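Local coordinates for pentafunctional AROM polypeptide (Schizosaccharomyces pombe, PDB 5SWV), which carries out steps of the shikimate pathway, the crystallised fragment holding its 3-dehydroquinate dehydratase and shikimate dehydrogenase portions, at residues D37-R42 / S66-S71; V41-L46 / D59-Q64; N53-L58 / N91-E96. All blocks are in the same frame, centred on the assembly; numbering follows the deposited sequence.

Interactions 1 and 2 pin strand 38-42 and the turn after it to helix 58-69; they share V41 and R42 and have centres 10 Å apart. Every residue touching in them is buried. Interaction 1 is purely aliphatic, whereas interaction 2 adds a phenyl ring and a glutamine that is satisfied by hydrogen bonds elsewhere. Interaction 3 is 12 Å from interaction 2, centre to centre, and joins the loop before helix 58-69 to the start of helix 94-106; only I55 among its touching residues is buried, and the alkyl parts of K93 and E96 do much of the touching, with N53 at the exposed edge. Interactions 2 and 3 meet where V61 packs against S56.

Interaction 1: residues D37-R42 / S66-S71; sequences DAIEVR and SLLRCS
V41 and L68 meet tip to tip, one methyl from each, with V41 CG2 lying 3.6 Å from L68 CD2. Their conformations explain the meeting. V41 holds CG1 trans to its backbone nitrogen (chi1 179°), which puts CG2 beside that nitrogen and turns it to the helix. L68 also extends its CG away from its own nitrogen (chi1 171°), carrying both terminal methyls out to the strand. The side chains bridge a wide gap: the V41 and L68 CA atoms, the nearest such pair, are 9.4 Å apart.

The second methyl of L68 serves I39, two residues back on the strand and on the same face as V41. I39 CD1 approaches L68 CD1 to 4.4 Å, a looser touch than the first. L68 thus divides its fork between two strand residues, and it supplies 57 of the 106 Å² buried in total. E40, between them in sequence, starts off away from the helix and bonds T79 through OE2.

The contact is part of the strand-to-helix interface within the beta-alpha-beta unit formed by strand 38-42, helix 58-69 and strand 76-79 in the TIM barrel of a type I dehydroquinase. Strand 38-42 runs between parallel strands 13-17 and 76-79, while L68 also touches I76 on the latter and I22 of helix 22-25.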
ATOM      1  N   ASP A  37      -1.521   3.095   6.504  1.00 37.61           N
ATOM      2  CA  ASP A  37      -0.092   2.850   6.333  1.00 38.22           C
ATOM      3  C   ASP A  37       0.376   1.615   7.105  1.00 38.25           C
ATOM      4  O   ASP A  37       1.490   1.149   6.880  1.00 39.49           O
ATOM      5  CB  ASP A  37       0.701   4.081   6.767  1.00 38.90           C
ATOM      6  CG  ASP A  37       0.271   5.334   6.026  1.00 40.18           C
ATOM      7  OD1 ASP A  37       0.770   5.553   4.905  1.00 41.57           O
ATOM      8  OD2 ASP A  37      -0.577   6.097   6.550  1.00 41.21           O
ATOM      9  N   ALA A  38      -0.476   1.094   7.994  1.00 37.78           N
ATOM     10  CA  ALA A  38      -0.157  -0.049   8.841  1.00 37.60           C
ATOM     11  C   ALA A  38      -1.416  -0.665   9.456  1.00 37.64           C
ATOM     12  O   ALA A  38      -2.499  -0.081   9.395  1.00 37.73           O
ATOM     13  CB  ALA A  38       0.780   0.391   9.946  1.00 38.03           C
ATOM     14  N   ILE A  39      -1.253  -1.835  10.067  1.00 37.19           N
ATOM     15  CA  ILE A  39      -2.348  -2.569  10.687  1.00 37.00           C
ATOM     16  C   ILE A  39      -1.952  -2.916  12.111  1.00 37.25           C
ATOM     17  O   ILE A  39      -0.932  -3.564  12.348  1.00 37.76           O
ATOM     18  CB  ILE A  39      -2.645  -3.867   9.923  1.00 37.20           C
ATOM     19  CG1 ILE A  39      -2.939  -3.570   8.464  1.00 37.61           C
ATOM     20  CG2 ILE A  39      -3.845  -4.608  10.491  1.00 37.17           C
ATOM     21  CD1 ILE A  39      -3.116  -4.834   7.648  1.00 38.33           C
ATOM     22  N   GLU A  40      -2.751  -2.466  13.064  1.00 37.44           N
ATOM     23  CA  GLU A  40      -2.639  -2.926  14.427  1.00 38.20           C
ATOM     24  C   GLU A  40      -3.469  -4.180  14.571  1.00 37.54           C
ATOM     25  O   GLU A  40      -4.664  -4.172  14.293  1.00 36.99           O
ATOM     26  CB  GLU A  40      -3.149  -1.869  15.385  1.00 40.30           C
ATOM     27  CG  GLU A  40      -2.922  -2.197  16.846  1.00 42.14           C
ATOM     28  CD  GLU A  40      -3.314  -1.046  17.751  1.00 43.74           C
ATOM     29  OE1 GLU A  40      -4.533  -0.741  17.813  1.00 46.74           O
ATOM     30  OE2 GLU A  40      -2.409  -0.448  18.390  1.00 43.86           O
ATOM     31  N   VAL A  41      -2.831  -5.264  14.986  1.00 36.92           N
ATOM     32  CA  VAL A  41      -3.554  -6.441  15.388  1.00 36.28           C
ATOM     33  C   VAL A  41      -3.762  -6.269  16.870  1.00 36.10           C
ATOM     34  O   VAL A  41      -2.805  -6.257  17.642  1.00 36.07           O
ATOM     35  CB  VAL A  41      -2.773  -7.735  15.140  1.00 36.67           C
ATOM     36  CG1 VAL A  41      -3.593  -8.931  15.621  1.00 37.14           C
ATOM     37  CG2 VAL A  41      -2.411  -7.868  13.663  1.00 36.53           C
ATOM     38  N   ARG A  42      -5.019  -6.096  17.249  1.00 36.04           N
ATOM     39  CA  ARG A  42      -5.401  -6.017  18.632  1.00 36.26           C
ATOM     40  C   ARG A  42      -5.479  -7.445  19.140  1.00 36.79           C
ATOM     41  O   ARG A  42      -6.501  -8.145  18.974  1.00 37.84           O
ATOM     42  CB  ARG A  42      -6.729  -5.266  18.797  1.00 36.07           C
ATOM     43  CG  ARG A  42      -6.578  -3.758  18.670  1.00 35.84           C
ATOM     44  CD  ARG A  42      -5.876  -3.125  19.869  1.00 35.88           C
ATOM     45  NE  ARG A  42      -6.600  -3.347  21.134  1.00 36.27           N
ATOM     46  CZ  ARG A  42      -7.548  -2.547  21.647  1.00 36.36           C
ATOM     47  NH1 ARG A  42      -7.947  -1.421  21.048  1.00 36.35           N
ATOM     48  NH2 ARG A  42      -8.123  -2.880  22.789  1.00 36.79           N
ATOM     49  N   SER A  66       1.060 -14.708  10.993  1.00 44.46           N
ATOM     50  CA  SER A  66       1.600 -15.119   9.689  1.00 45.31           C
ATOM     51  C   SER A  66       0.486 -15.222   8.650  1.00 45.00           C
ATOM     52  O   SER A  66       0.681 -14.806   7.512  1.00 45.54           O
ATOM     53  CB  SER A  66       2.458 -16.402   9.765  1.00 45.57           C
ATOM     54  OG  SER A  66       1.865 -17.378  10.583  1.00 46.84           O
ATOM     55  N   LEU A  67      -0.680 -15.732   9.044  1.00 45.26           N
ATOM     56  CA  LEU A  67      -1.843 -15.795   8.148  1.00 45.39           C
ATOM     57  C   LEU A  67      -2.164 -14.421   7.551  1.00 45.23           C
ATOM     58  O   LEU A  67      -2.520 -14.315   6.372  1.00 47.24           O
ATOM     59  CB  LEU A  67      -3.067 -16.369   8.883  1.00 46.26           C
ATOM     60  CG  LEU A  67      -4.359 -16.627   8.097  1.00 47.10           C
ATOM     61  CD1 LEU A  67      -4.146 -17.619   6.961  1.00 47.72           C
ATOM     62  CD2 LEU A  67      -5.453 -17.136   9.023  1.00 47.47           C
ATOM     63  N   LEU A  68      -2.007 -13.375   8.355  1.00 44.18           N
ATOM     64  CA  LEU A  68      -2.237 -12.006   7.904  1.00 44.04           C
ATOM     65  C   LEU A  68      -1.115 -11.536   6.972  1.00 45.14           C
ATOM     66  O   LEU A  68      -1.376 -10.960   5.902  1.00 45.27           O
ATOM     67  CB  LEU A  68      -2.363 -11.075   9.115  1.00 43.27           C
ATOM     68  CG  LEU A  68      -2.406  -9.574   8.864  1.00 42.57           C
ATOM     69  CD1 LEU A  68      -3.668  -9.218   8.106  1.00 42.48           C
ATOM     70  CD2 LEU A  68      -2.303  -8.810  10.172  1.00 42.92           C
ATOM     71  N   ARG A  69       0.131 -11.776   7.378  1.00 46.40           N
ATOM     72  CA  ARG A  69       1.299 -11.440   6.543  1.00 47.24           C
ATOM     73  C   ARG A  69       1.292 -12.050   5.134  1.00 46.47           C
ATOM     74  O   ARG A  69       1.900 -11.498   4.242  1.00 45.67           O
ATOM     75  CB  ARG A  69       2.606 -11.814   7.250  1.00 47.36           C
ATOM     76  CG  ARG A  69       3.046 -10.812   8.302  1.00 48.34           C
ATOM     77  CD  ARG A  69       4.544 -10.628   8.208  1.00 50.06           C
ATOM     78  NE  ARG A  69       5.126  -9.727   9.205  1.00 51.58           N
ATOM     79  CZ  ARG A  69       5.168  -8.389   9.137  1.00 52.57           C
ATOM     80  NH1 ARG A  69       4.612  -7.702   8.128  1.00 52.55           N
ATOM     81  NH2 ARG A  69       5.768  -7.716  10.116  1.00 53.68           N
ATOM     82  N   CYS A  70       0.616 -13.179   4.952  1.00 47.71           N
ATOM     83  CA  CYS A  70       0.399 -13.767   3.624  1.00 49.49           C
ATOM     84  C   CYS A  70      -0.707 -13.083   2.811  1.00 47.92           C
ATOM     85  O   CYS A  70      -0.886 -13.416   1.642  1.00 49.25           O
ATOM     86  CB  CYS A  70       0.108 -15.286   3.732  1.00 51.53           C
ATOM     87  SG  CYS A  70       1.580 -16.285   4.107  1.00 57.62           S
ATOM     88  N   SER A  71      -1.478 -12.181   3.418  1.00 45.61           N
ATOM     89  CA  SER A  71      -2.534 -11.471   2.709  1.00 43.99           C
ATOM     90  C   SER A  71      -2.272  -9.985   2.553  1.00 42.08           C
ATOM     91  O   SER A  71      -3.046  -9.312   1.886  1.00 41.61           O
ATOM     92  CB  SER A  71      -3.868 -11.686   3.421  1.00 45.05           C
ATOM     93  OG  SER A  71      -4.279 -13.043   3.337  1.00 45.91           O
TER

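Interaction 2: residues V41-L46 / D59-Q64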
ATOM      1  N   VAL A  41      -2.831  -5.264  14.986  1.00 36.92           N
ATOM      2  CA  VAL A  41      -3.554  -6.441  15.388  1.00 36.28           C
ATOM      3  C   VAL A  41      -3.762  -6.269  16.870  1.00 36.10           C
ATOM      4  O   VAL A  41      -2.805  -6.257  17.642  1.00 36.07           O
ATOM      5  CB  VAL A  41      -2.773  -7.735  15.140  1.00 36.67           C
ATOM      6  CG1 VAL A  41      -3.593  -8.931  15.621  1.00 37.14           C
ATOM      7  CG2 VAL A  41      -2.411  -7.868  13.663  1.00 36.53           C
ATOM      8  N   ARG A  42      -5.019  -6.096  17.249  1.00 36.04           N
ATOM      9  CA  ARG A  42      -5.401  -6.017  18.632  1.00 36.26           C
ATOM     10  C   ARG A  42      -5.479  -7.445  19.140  1.00 36.79           C
ATOM     11  O   ARG A  42      -6.501  -8.145  18.974  1.00 37.84           O
ATOM     12  CB  ARG A  42      -6.729  -5.266  18.797  1.00 36.07           C
ATOM     13  CG  ARG A  42      -6.578  -3.758  18.670  1.00 35.84           C
ATOM     14  CD  ARG A  42      -5.876  -3.125  19.869  1.00 35.88           C
ATOM     15  NE  ARG A  42      -6.600  -3.347  21.134  1.00 36.27           N
ATOM     16  CZ  ARG A  42      -7.548  -2.547  21.647  1.00 36.36           C
ATOM     17  NH1 ARG A  42      -7.947  -1.421  21.048  1.00 36.35           N
ATOM     18  NH2 ARG A  42      -8.123  -2.880  22.789  1.00 36.79           N
ATOM     19  N   VAL A  43      -4.377  -7.858  19.760  1.00 36.16           N
ATOM     20  CA  VAL A  43      -4.173  -9.234  20.181  1.00 35.78           C
ATOM     21  C   VAL A  43      -5.140  -9.565  21.317  1.00 36.35           C
ATOM     22  O   VAL A  43      -5.634 -10.699  21.421  1.00 36.43           O
ATOM     23  CB  VAL A  43      -2.708  -9.461  20.610  1.00 35.55           C
ATOM     24  CG1 VAL A  43      -2.506 -10.870  21.151  1.00 35.65           C
ATOM     25  CG2 VAL A  43      -1.762  -9.201  19.442  1.00 35.31           C
ATOM     26  N   ASP A  44      -5.436  -8.564  22.147  1.00 36.52           N
ATOM     27  CA  ASP A  44      -6.449  -8.715  23.198  1.00 37.05           C
ATOM     28  C   ASP A  44      -7.850  -9.121  22.690  1.00 36.89           C
ATOM     29  O   ASP A  44      -8.606  -9.753  23.434  1.00 35.64           O
ATOM     30  CB  ASP A  44      -6.506  -7.475  24.115  1.00 37.44           C
ATOM     31  CG  ASP A  44      -6.836  -6.185  23.371  1.00 38.22           C
ATOM     32  OD1 ASP A  44      -6.042  -5.789  22.470  1.00 38.15           O
ATOM     33  OD2 ASP A  44      -7.877  -5.556  23.710  1.00 38.16           O
ATOM     34  N   TYR A  45      -8.161  -8.806  21.430  1.00 37.47           N
ATOM     35  CA  TYR A  45      -9.437  -9.205  20.814  1.00 38.39           C
ATOM     36  C   TYR A  45      -9.438 -10.588  20.164  1.00 38.60           C
ATOM     37  O   TYR A  45     -10.508 -11.142  19.957  1.00 39.21           O
ATOM     38  CB  TYR A  45      -9.908  -8.170  19.784  1.00 38.84           C
ATOM     39  CG  TYR A  45     -10.673  -7.023  20.390  1.00 39.65           C
ATOM     40  CD1 TYR A  45     -10.004  -6.028  21.083  1.00 40.35           C
ATOM     41  CD2 TYR A  45     -12.066  -6.923  20.269  1.00 40.51           C
ATOM     42  CE1 TYR A  45     -10.682  -4.958  21.639  1.00 41.21           C
ATOM     43  CE2 TYR A  45     -12.759  -5.861  20.836  1.00 41.14           C
ATOM     44  CZ  TYR A  45     -12.055  -4.876  21.522  1.00 41.81           C
ATOM     45  OH  TYR A  45     -12.676  -3.790  22.101  1.00 42.25           O
ATOM     46  N   LEU A  46      -8.274 -11.148  19.840  1.00 38.89           N
ATOM     47  CA  LEU A  46      -8.219 -12.487  19.230  1.00 39.04           C
ATOM     48  C   LEU A  46      -8.761 -13.560  20.187  1.00 40.48           C
ATOM     49  O   LEU A  46      -8.531 -13.486  21.391  1.00 40.47           O
ATOM     50  CB  LEU A  46      -6.787 -12.868  18.852  1.00 38.39           C
ATOM     51  CG  LEU A  46      -5.982 -12.010  17.885  1.00 38.07           C
ATOM     52  CD1 LEU A  46      -4.565 -12.545  17.771  1.00 38.06           C
ATOM     53  CD2 LEU A  46      -6.641 -11.967  16.522  1.00 38.37           C
ATOM     54  N   ASP A  59       1.389 -20.354  19.907  1.00 45.50           N
ATOM     55  CA  ASP A  59       1.207 -21.020  18.620  1.00 46.08           C
ATOM     56  C   ASP A  59       0.073 -20.381  17.818  1.00 44.23           C
ATOM     57  O   ASP A  59       0.222 -20.102  16.629  1.00 42.92           O
ATOM     58  CB  ASP A  59       0.967 -22.529  18.814  1.00 47.88           C
ATOM     59  CG  ASP A  59       2.222 -23.272  19.278  1.00 48.84           C
ATOM     60  OD1 ASP A  59       3.324 -22.957  18.778  1.00 47.10           O
ATOM     61  OD2 ASP A  59       2.107 -24.169  20.142  1.00 50.93           O
ATOM     62  N   PHE A  60      -1.039 -20.117  18.497  1.00 42.73           N
ATOM     63  CA  PHE A  60      -2.204 -19.502  17.866  1.00 41.83           C
ATOM     64  C   PHE A  60      -1.927 -18.079  17.355  1.00 40.65           C
ATOM     65  O   PHE A  60      -2.130 -17.759  16.178  1.00 38.98           O
ATOM     66  CB  PHE A  60      -3.368 -19.487  18.856  1.00 42.03           C
ATOM     67  CG  PHE A  60      -4.570 -18.752  18.355  1.00 42.51           C
ATOM     68  CD1 PHE A  60      -5.367 -19.300  17.361  1.00 42.58           C
ATOM     69  CD2 PHE A  60      -4.899 -17.499  18.862  1.00 42.95           C
ATOM     70  CE1 PHE A  60      -6.474 -18.618  16.891  1.00 43.12           C
ATOM     71  CE2 PHE A  60      -6.016 -16.811  18.399  1.00 42.84           C
ATOM     72  CZ  PHE A  60      -6.803 -17.373  17.413  1.00 42.82           C
ATOM     73  N   VAL A  61      -1.446 -17.238  18.258  1.00 40.11           N
ATOM     74  CA  VAL A  61      -1.141 -15.860  17.921  1.00 39.64           C
ATOM     75  C   VAL A  61      -0.178 -15.811  16.747  1.00 39.65           C
ATOM     76  O   VAL A  61      -0.373 -15.034  15.835  1.00 39.78           O
ATOM     77  CB  VAL A  61      -0.569 -15.085  19.125  1.00 39.69           C
ATOM     78  CG1 VAL A  61      -0.163 -13.667  18.715  1.00 39.82           C
ATOM     79  CG2 VAL A  61      -1.603 -15.022  20.241  1.00 39.44           C
ATOM     80  N   ALA A  62       0.834 -16.667  16.762  1.00 39.97           N
ATOM     81  CA  ALA A  62       1.777 -16.752  15.664  1.00 39.85           C
ATOM     82  C   ALA A  62       1.138 -17.212  14.344  1.00 40.42           C
ATOM     83  O   ALA A  62       1.440 -16.645  13.292  1.00 39.96           O
ATOM     84  CB  ALA A  62       2.917 -17.666  16.047  1.00 40.26           C
ATOM     85  N   GLU A  63       0.275 -18.230  14.390  1.00 41.68           N
ATOM     86  CA  GLU A  63      -0.442 -18.687  13.178  1.00 42.93           C
ATOM     87  C   GLU A  63      -1.268 -17.549  12.608  1.00 42.35           C
ATOM     88  O   GLU A  63      -1.273 -17.328  11.402  1.00 42.17           O
ATOM     89  CB  GLU A  63      -1.340 -19.895  13.459  1.00 45.94           C
ATOM     90  CG  GLU A  63      -0.628 -21.242  13.318  1.00 49.86           C
ATOM     91  CD  GLU A  63      -0.996 -22.281  14.390  1.00 53.86           C
ATOM     92  OE1 GLU A  63      -0.169 -23.214  14.616  1.00 54.70           O
ATOM     93  OE2 GLU A  63      -2.092 -22.167  15.010  1.00 55.68           O
ATOM     94  N   GLN A  64      -1.921 -16.803  13.497  1.00 41.41           N
ATOM     95  CA  GLN A  64      -2.726 -15.654  13.114  1.00 40.76           C
ATOM     96  C   GLN A  64      -1.899 -14.561  12.448  1.00 40.64           C
ATOM     97  O   GLN A  64      -2.257 -14.089  11.376  1.00 40.00           O
ATOM     98  CB  GLN A  64      -3.441 -15.088  14.334  1.00 40.74           C
ATOM     99  CG  GLN A  64      -4.471 -16.029  14.925  1.00 40.82           C
ATOM    100  CD  GLN A  64      -5.762 -15.986  14.165  1.00 41.30           C
ATOM    101  OE1 GLN A  64      -6.558 -15.065  14.351  1.00 44.15           O
ATOM    102  NE2 GLN A  64      -5.991 -16.962  13.301  1.00 41.20           N
TER
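V43 and V61 mark the closest backbone approach, their CA atoms 7.6 Å apart, where strand 38-42 has just ended in a turn held by the bonds Y45 N to R42 O and L46 N to V43 O, while residues 59-64 keep the regular helical bonding. Between these two valines the side chains touch through V43 CG1 and V61 CG2, at 4.3 Å. L46 contributes most, 73 of the 194 Å² buried. Its CB comes to the rim of the F60 ring, near the ring plane, 4.0 Å from CE2. Its outer branch runs past Q64 in the opposite direction, bringing L46 CD2 to 3.8 Å from Q64 OE1.

That oxygen is not left to an aliphatic neighbour: it accepts a hydrogen bond from I22 N, and NE2 bonds E23 OE1, so the buried amide is tied to helix 22-25. With CG anti to the carbonyl carbon (chi1 -66°), Q64 sets that atom 3.6 Å above one face of the F60 ring, offset toward its rim; the bend at chi2 (-81°) then swings the amide toward I22 and E23. F60 therefore receives L46 at an edge and Q64 over a face.

In the TIM-barrel topology this is the C-terminal end of the first strand of a beta-alpha-beta unit, where the chain leaves strand 38-42 before returning as the outer helix; V43 and V61 both also touch F78 of strand 76-79.

The turn is braced from within by a salt bridge. R42 grips D44 side-on, NE to OD1 at 2.8 Å (N-H...O 173°) and NH2 to OD2 at 2.8 Å, each oxygen using its syn lone pair. NE's partner lies in the guanidinium plane, while NH2's is tilted from it. D44 OD2 is also bonded by L88 N.

Interaction 3: residues N53-L58 / N91-E96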
ATOM      1  N   ASN A  53      -7.470 -21.110  29.899  1.00 74.99           N
ATOM      2  CA  ASN A  53      -6.962 -20.134  30.884  1.00 73.72           C
ATOM      3  C   ASN A  53      -7.294 -18.659  30.541  1.00 70.50           C
ATOM      4  O   ASN A  53      -7.001 -17.771  31.353  1.00 71.01           O
ATOM      5  CB  ASN A  53      -5.448 -20.305  31.071  1.00 74.59           C
ATOM      6  CG  ASN A  53      -4.638 -19.556  30.020  1.00 75.79           C
ATOM      7  OD1 ASN A  53      -4.769 -19.799  28.816  1.00 74.26           O
ATOM      8  ND2 ASN A  53      -3.803 -18.630  30.477  1.00 76.34           N
ATOM      9  N   GLY A  54      -7.888 -18.419  29.357  1.00 67.18           N
ATOM     10  CA  GLY A  54      -8.330 -17.088  28.897  1.00 59.95           C
ATOM     11  C   GLY A  54      -7.364 -16.342  27.979  1.00 58.02           C
ATOM     12  O   GLY A  54      -7.694 -15.273  27.481  1.00 55.91           O
ATOM     13  N   ILE A  55      -6.172 -16.897  27.759  1.00 55.88           N
ATOM     14  CA  ILE A  55      -5.099 -16.224  27.021  1.00 53.48           C
ATOM     15  C   ILE A  55      -4.834 -16.952  25.722  1.00 51.19           C
ATOM     16  O   ILE A  55      -4.738 -18.177  25.714  1.00 51.86           O
ATOM     17  CB  ILE A  55      -3.788 -16.204  27.849  1.00 53.70           C
ATOM     18  CG1 ILE A  55      -3.991 -15.405  29.137  1.00 54.88           C
ATOM     19  CG2 ILE A  55      -2.612 -15.637  27.056  1.00 52.92           C
ATOM     20  CD1 ILE A  55      -4.574 -14.017  28.916  1.00 55.66           C
ATOM     21  N   SER A  56      -4.704 -16.196  24.634  1.00 47.76           N
ATOM     22  CA  SER A  56      -4.280 -16.760  23.363  1.00 46.10           C
ATOM     23  C   SER A  56      -2.881 -17.409  23.521  1.00 45.41           C
ATOM     24  O   SER A  56      -1.975 -16.802  24.082  1.00 46.75           O
ATOM     25  CB  SER A  56      -4.268 -15.673  22.279  1.00 44.69           C
ATOM     26  OG  SER A  56      -5.567 -15.186  21.993  1.00 43.86           O
ATOM     27  N   SER A  57      -2.713 -18.646  23.057  1.00 43.90           N
ATOM     28  CA  SER A  57      -1.409 -19.320  23.131  1.00 43.42           C
ATOM     29  C   SER A  57      -0.462 -18.759  22.091  1.00 43.56           C
ATOM     30  O   SER A  57      -0.905 -18.238  21.071  1.00 43.55           O
ATOM     31  CB  SER A  57      -1.563 -20.819  22.887  1.00 42.80           C
ATOM     32  OG  SER A  57      -1.996 -21.061  21.558  1.00 41.88           O
ATOM     33  N   LEU A  58       0.838 -18.897  22.332  1.00 44.39           N
ATOM     34  CA  LEU A  58       1.868 -18.473  21.358  1.00 44.40           C
ATOM     35  C   LEU A  58       1.680 -19.060  19.969  1.00 44.51           C
ATOM     36  O   LEU A  58       1.824 -18.355  18.974  1.00 44.47           O
ATOM     37  CB  LEU A  58       3.271 -18.846  21.839  1.00 45.97           C
ATOM     38  CG  LEU A  58       4.130 -17.750  22.455  1.00 46.79           C
ATOM     39  CD1 LEU A  58       3.431 -17.092  23.639  1.00 47.69           C
ATOM     40  CD2 LEU A  58       5.476 -18.335  22.874  1.00 47.23           C
ATOM     41  N   ASN A  91      -4.840  -7.287  33.439  1.00 37.84           N
ATOM     42  CA  ASN A  91      -3.665  -6.580  33.946  1.00 39.31           C
ATOM     43  C   ASN A  91      -2.752  -7.428  34.809  1.00 40.29           C
ATOM     44  O   ASN A  91      -1.568  -7.123  34.903  1.00 40.75           O
ATOM     45  CB  ASN A  91      -4.069  -5.343  34.757  1.00 39.53           C
ATOM     46  CG  ASN A  91      -4.658  -4.255  33.893  1.00 39.76           C
ATOM     47  OD1 ASN A  91      -3.961  -3.637  33.094  1.00 39.43           O
ATOM     48  ND2 ASN A  91      -5.948  -4.014  34.051  1.00 40.58           N
ATOM     49  N   ASP A  92      -3.292  -8.459  35.460  1.00 41.29           N
ATOM     50  CA  ASP A  92      -2.474  -9.238  36.391  1.00 43.30           C
ATOM     51  C   ASP A  92      -1.508 -10.184  35.678  1.00 43.08           C
ATOM     52  O   ASP A  92      -0.586 -10.660  36.308  1.00 43.03           O
ATOM     53  CB  ASP A  92      -3.289  -9.948  37.506  1.00 45.30           C
ATOM     54  CG  ASP A  92      -4.508 -10.728  36.985  1.00 48.23           C
ATOM     55  OD1 ASP A  92      -4.436 -11.353  35.912  1.00 51.27           O
ATOM     56  OD2 ASP A  92      -5.565 -10.721  37.662  1.00 50.58           O
ATOM     57  N   LYS A  93      -1.690 -10.396  34.370  1.00 42.63           N
ATOM     58  CA  LYS A  93      -0.984 -11.432  33.621  1.00 42.45           C
ATOM     59  C   LYS A  93       0.170 -10.894  32.772  1.00 40.97           C
ATOM     60  O   LYS A  93       0.219 -11.073  31.557  1.00 39.90           O
ATOM     61  CB  LYS A  93      -1.995 -12.190  32.778  1.00 44.00           C
ATOM     62  CG  LYS A  93      -2.745 -13.198  33.615  1.00 46.41           C
ATOM     63  CD  LYS A  93      -3.853 -13.880  32.830  1.00 48.72           C
ATOM     64  CE  LYS A  93      -3.943 -15.370  33.162  1.00 51.14           C
ATOM     65  NZ  LYS A  93      -3.948 -15.664  34.630  1.00 52.45           N
ATOM     66  N   GLU A  94       1.111 -10.249  33.450  1.00 39.93           N
ATOM     67  CA  GLU A  94       2.237  -9.600  32.799  1.00 38.62           C
ATOM     68  C   GLU A  94       3.184 -10.590  32.157  1.00 38.17           C
ATOM     69  O   GLU A  94       3.676 -10.341  31.053  1.00 38.04           O
ATOM     70  CB  GLU A  94       3.003  -8.747  33.804  1.00 38.76           C
ATOM     71  CG  GLU A  94       4.239  -8.072  33.240  1.00 38.75           C
ATOM     72  CD  GLU A  94       4.892  -7.161  34.247  1.00 39.17           C
ATOM     73  OE1 GLU A  94       5.999  -7.479  34.705  1.00 40.24           O
ATOM     74  OE2 GLU A  94       4.298  -6.130  34.591  1.00 38.92           O
ATOM     75  N   GLU A  95       3.460 -11.696  32.842  1.00 37.78           N
ATOM     76  CA  GLU A  95       4.395 -12.684  32.306  1.00 37.72           C
ATOM     77  C   GLU A  95       3.896 -13.226  30.959  1.00 36.77           C
ATOM     78  O   GLU A  95       4.682 -13.416  30.026  1.00 35.97           O
ATOM     79  CB  GLU A  95       4.663 -13.806  33.321  1.00 38.35           C
ATOM     80  CG  GLU A  95       5.369 -13.342  34.598  1.00 39.84           C
ATOM     81  CD  GLU A  95       6.613 -12.468  34.346  1.00 41.16           C
ATOM     82  OE1 GLU A  95       7.581 -12.949  33.704  1.00 41.70           O
ATOM     83  OE2 GLU A  95       6.631 -11.288  34.788  1.00 41.57           O
ATOM     84  N   GLU A  96       2.585 -13.410  30.846  1.00 35.84           N
ATOM     85  CA  GLU A  96       1.992 -13.948  29.629  1.00 36.23           C
ATOM     86  C   GLU A  96       2.020 -12.918  28.482  1.00 35.58           C
ATOM     87  O   GLU A  96       2.227 -13.265  27.313  1.00 34.75           O
ATOM     88  CB  GLU A  96       0.570 -14.449  29.901  1.00 36.76           C
ATOM     89  CG  GLU A  96       0.479 -15.710  30.761  1.00 37.64           C
ATOM     90  CD  GLU A  96       0.646 -15.515  32.284  1.00 38.91           C
ATOM     91  OE1 GLU A  96       0.438 -14.401  32.850  1.00 38.70           O
ATOM     92  OE2 GLU A  96       0.985 -16.530  32.940  1.00 40.15           O
TER
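I55 and K93 make the main apolar contact, the isoleucine's outer chain and the lysine's methylenes crossing at a slant. I55 CD1 is 4.0 Å from K93 CD, and I55 CG1 sits at the same 4.0 Å from K93 CE, so an alkyl segment rather than the ammonium group does the touching. K93 leaves its backbone with CG beside its own nitrogen; the straight chi2 carries CD out to I55, the turn at chi3 (140°) sets CE against CG1, and a further bend at chi4 redirects only NZ. The other branch of I55 faces the helix itself: CG2 is 4.4 Å from E96 CB, one helical turn on from K93. Farther out, N53 ND2 approaches K93 CE to 4.2 Å, a van der Waals touch at the exposed edge of the contact, where N53 also meets a crystal neighbour.

Both segments belong to connections that follow barrel strands. Residues 53-58 come after strand 38-42 and enter helix 58-69; residues 91-96 come after strand 76-79 and enter helix 94-106. The contact thus joins two successive beta-alpha loops of the TIM barrel near the starts of their helices, and I55 is further packed by F89 and P90, while L58 reaches L100.

Polar bonds shape each loop internally. N53 OD1 accepts a weak bond from I55 N at 3.4 Å (N-H...O 159°), an Asx turn that encloses G54, whose phi is positive. S57 is the N-cap of helix 58-69: its OG takes a weak bond from F60 N and is also bonded to D48 OD2. K93 holds the corresponding position before helix 94-106, in which E94 OE1 bonds T122 OG1 and S119 OG.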